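Local coordinates for hypothetical protein Aq_1549 (Aquifex aeolicus, PDB 2E8E) that is of unknown function but belongs to the OsmC family of peroxiredoxins and so probably reduces peroxides through redox-active cysteines, at residues 81-86 and 118-123. Residues are numbered along the deposited sequence; the frame is centred on the assembly and turned at random.
Sequences EEIEIK and PSTNLK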
loop_
_atom_site.group_PDB
_atom_site.type_symbol
_atom_site.label_atom_id
_atom_site.label_comp_id
_atom_site.label_asym_id
_atom_site.label_seq_id
_atom_site.Cartn_x
_atom_site.Cartn_y
_atom_site.Cartn_z
ATOM N N GLU A 81 12.429 -6.776 4.724
ATOM C CA GLU A 81 12.890 -7.437 5.935
ATOM C C GLU A 81 13.005 -6.380 7.024
ATOM O O GLU A 81 12.997 -6.685 8.220
ATOM C CB GLU A 81 14.254 -8.096 5.712
ATOM C CG GLU A 81 14.278 -9.084 4.558
ATOM C CD GLU A 81 15.135 -10.304 4.845
ATOM O OE1 GLU A 81 16.303 -10.138 5.252
ATOM O OE2 GLU A 81 14.636 -11.433 4.658
ATOM N N GLU A 82 13.098 -5.130 6.594
ATOM C CA GLU A 82 13.225 -4.012 7.514
ATOM C C GLU A 82 12.562 -2.776 6.932
ATOM O O GLU A 82 12.642 -2.525 5.732
ATOM C CB GLU A 82 14.708 -3.728 7.779
ATOM C CG GLU A 82 14.993 -2.391 8.439
ATOM C CD GLU A 82 16.481 -2.101 8.557
ATOM O OE1 GLU A 82 16.871 -0.933 8.357
ATOM O OE2 GLU A 82 17.258 -3.034 8.857
ATOM N N ILE A 83 11.882 -2.020 7.785
ATOM C CA ILE A 83 11.244 -0.782 7.361
ATOM C C ILE A 83 11.587 0.269 8.401
ATOM O O ILE A 83 11.276 0.101 9.580
ATOM C CB ILE A 83 9.704 -0.892 7.289
ATOM C CG1 ILE A 83 9.295 -1.950 6.262
ATOM C CG2 ILE A 83 9.114 0.472 6.905
ATOM C CD1 ILE A 83 7.799 -2.092 6.094
ATOM N N GLU A 84 12.246 1.336 7.964
ATOM C CA GLU A 84 12.610 2.425 8.859
ATOM C C GLU A 84 11.658 3.574 8.604
ATOM O O GLU A 84 11.431 3.952 7.452
ATOM C CB GLU A 84 14.034 2.907 8.587
ATOM C CG GLU A 84 15.128 1.927 8.929
ATOM C CD GLU A 84 16.503 2.536 8.735
ATOM O OE1 GLU A 84 16.799 3.553 9.399
ATOM O OE2 GLU A 84 17.285 2.006 7.916
ATOM N N ILE A 85 11.099 4.130 9.673
ATOM C CA ILE A 85 10.185 5.249 9.530
ATOM C C ILE A 85 10.654 6.358 10.449
ATOM O O ILE A 85 10.829 6.143 11.651
ATOM C CB ILE A 85 8.739 4.881 9.926
ATOM C CG1 ILE A 85 8.273 3.640 9.157
ATOM C CG2 ILE A 85 7.816 6.056 9.630
ATOM C CD1 ILE A 85 6.874 3.180 9.516
ATOM N N LYS A 86 10.863 7.538 9.879
ATOM C CA LYS A 86 11.300 8.692 10.651
ATOM C C LYS A 86 10.260 9.797 10.523
ATOM O O LYS A 86 9.932 10.223 9.413
ATOM C CB LYS A 86 12.651 9.195 10.139
ATOM C CG LYS A 86 13.184 10.406 10.888
ATOM C CD LYS A 86 14.516 10.861 10.309
ATOM C CE LYS A 86 15.043 12.080 11.040
ATOM N NZ LYS A 86 15.214 11.805 12.493
ATOM N N PRO A 118 3.901 -7.964 11.657
ATOM C CA PRO A 118 4.317 -9.342 11.965
ATOM C C PRO A 118 5.231 -10.018 10.938
ATOM O O PRO A 118 5.614 -11.184 11.110
ATOM C CB PRO A 118 2.988 -10.087 12.085
ATOM C CG PRO A 118 2.014 -9.008 12.475
ATOM C CD PRO A 118 2.433 -7.882 11.570
ATOM N N SER A 119 5.566 -9.306 9.869
ATOM C CA SER A 119 6.417 -9.883 8.839
ATOM C C SER A 119 7.700 -9.101 8.595
ATOM O O SER A 119 8.473 -9.467 7.718
ATOM C CB SER A 119 5.648 -9.997 7.516
ATOM O OG SER A 119 4.571 -10.918 7.614
ATOM N N THR A 120 7.936 -8.048 9.373
ATOM C CA THR A 120 9.134 -7.229 9.175
ATOM C C THR A 120 9.695 -6.607 10.458
ATOM O O THR A 120 9.016 -6.560 11.488
ATOM C CB THR A 120 8.837 -6.089 8.171
ATOM O OG1 THR A 120 10.059 -5.467 7.766
ATOM C CG2 THR A 120 7.937 -5.039 8.811
ATOM N N ASN A 121 10.939 -6.139 10.395
ATOM C CA ASN A 121 11.567 -5.488 11.539
ATOM C C ASN A 121 11.334 -3.995 11.373
ATOM O O ASN A 121 11.828 -3.379 10.425
ATOM C CB ASN A 121 13.073 -5.776 11.592
ATOM C CG ASN A 121 13.783 -4.963 12.670
ATOM O OD1 ASN A 121 13.190 -4.611 13.692
ATOM N ND2 ASN A 121 15.061 -4.676 12.452
ATOM N N LEU A 122 10.579 -3.418 12.300
ATOM C CA LEU A 122 10.243 -2.005 12.241
ATOM C C LEU A 122 11.164 -1.149 13.108
ATOM O O LEU A 122 11.359 -1.432 14.289
ATOM C CB LEU A 122 8.787 -1.823 12.677
ATOM C CG LEU A 122 8.100 -0.469 12.513
ATOM C CD1 LEU A 122 8.129 -0.036 11.051
ATOM C CD2 LEU A 122 6.664 -0.590 13.004
ATOM N N LYS A 123 11.735 -0.112 12.508
ATOM C CA LYS A 123 12.618 0.802 13.224
ATOM C C LYS A 123 12.008 2.195 13.125
ATOM O O LYS A 123 12.001 2.812 12.057
ATOM C CB LYS A 123 14.025 0.769 12.623
ATOM C CG LYS A 123 14.647 -0.628 12.648
ATOM C CD LYS A 123 16.168 -0.603 12.561
ATOM C CE LYS A 123 16.672 -0.012 11.259
ATOM N NZ LYS A 123 18.162 -0.104 11.180
HETATM O O HOH W 1 16.987 -5.432 10.339
#
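Parallel pairing of strands 80-90 and 121-130, a central and an outermost strand of a mixed three-stranded sheet, begins where Asn121 meets Glu82. Four backbone bonds make the ladder. Asn121 N gives its hydrogen to Glu81 O (3.0 Å) from well above the carbonyl plane; Ile83 N to Asn121 O and Lys123 N to Ile83 O follow, and Ile85 N closes the series on Lys123 O at 2.9 Å. On the face carrying Glu82, Glu84 and Lys123, the lysine arches over the neighbouring strand: a bend at chi3 (-63°) brings CE to 3.4 Å from Glu84 CG and NZ to 3.2 Å from Glu82 OE1, a salt bridge. The link from Lys123 NZ to Glu84 OE2 is long at 4.0 Å; that carboxylate pairs more strongly with Lys71 of strand 60-72, and the two lysine charges together probably offset the closeness of the glutamates. A water joins Glu82 OE2 to Asn121 ND2. On the other face, Leu122 CD1 lies 3.8 Å from Ile85 CD1 and also reaches Ile83 CB, while both isoleucines pack on Ile42 of helix 34-56. Thr120 turns its hydroxyl, anti to the backbone N (chi1 -168°), to hydrogen-bond Tyr80 O, and its CG2 meets Ile83 CD1 at 4.0 Å. A charged face backed by an apolar one packed on a helix suits the sheet of the alpha+beta OsmC-like fold.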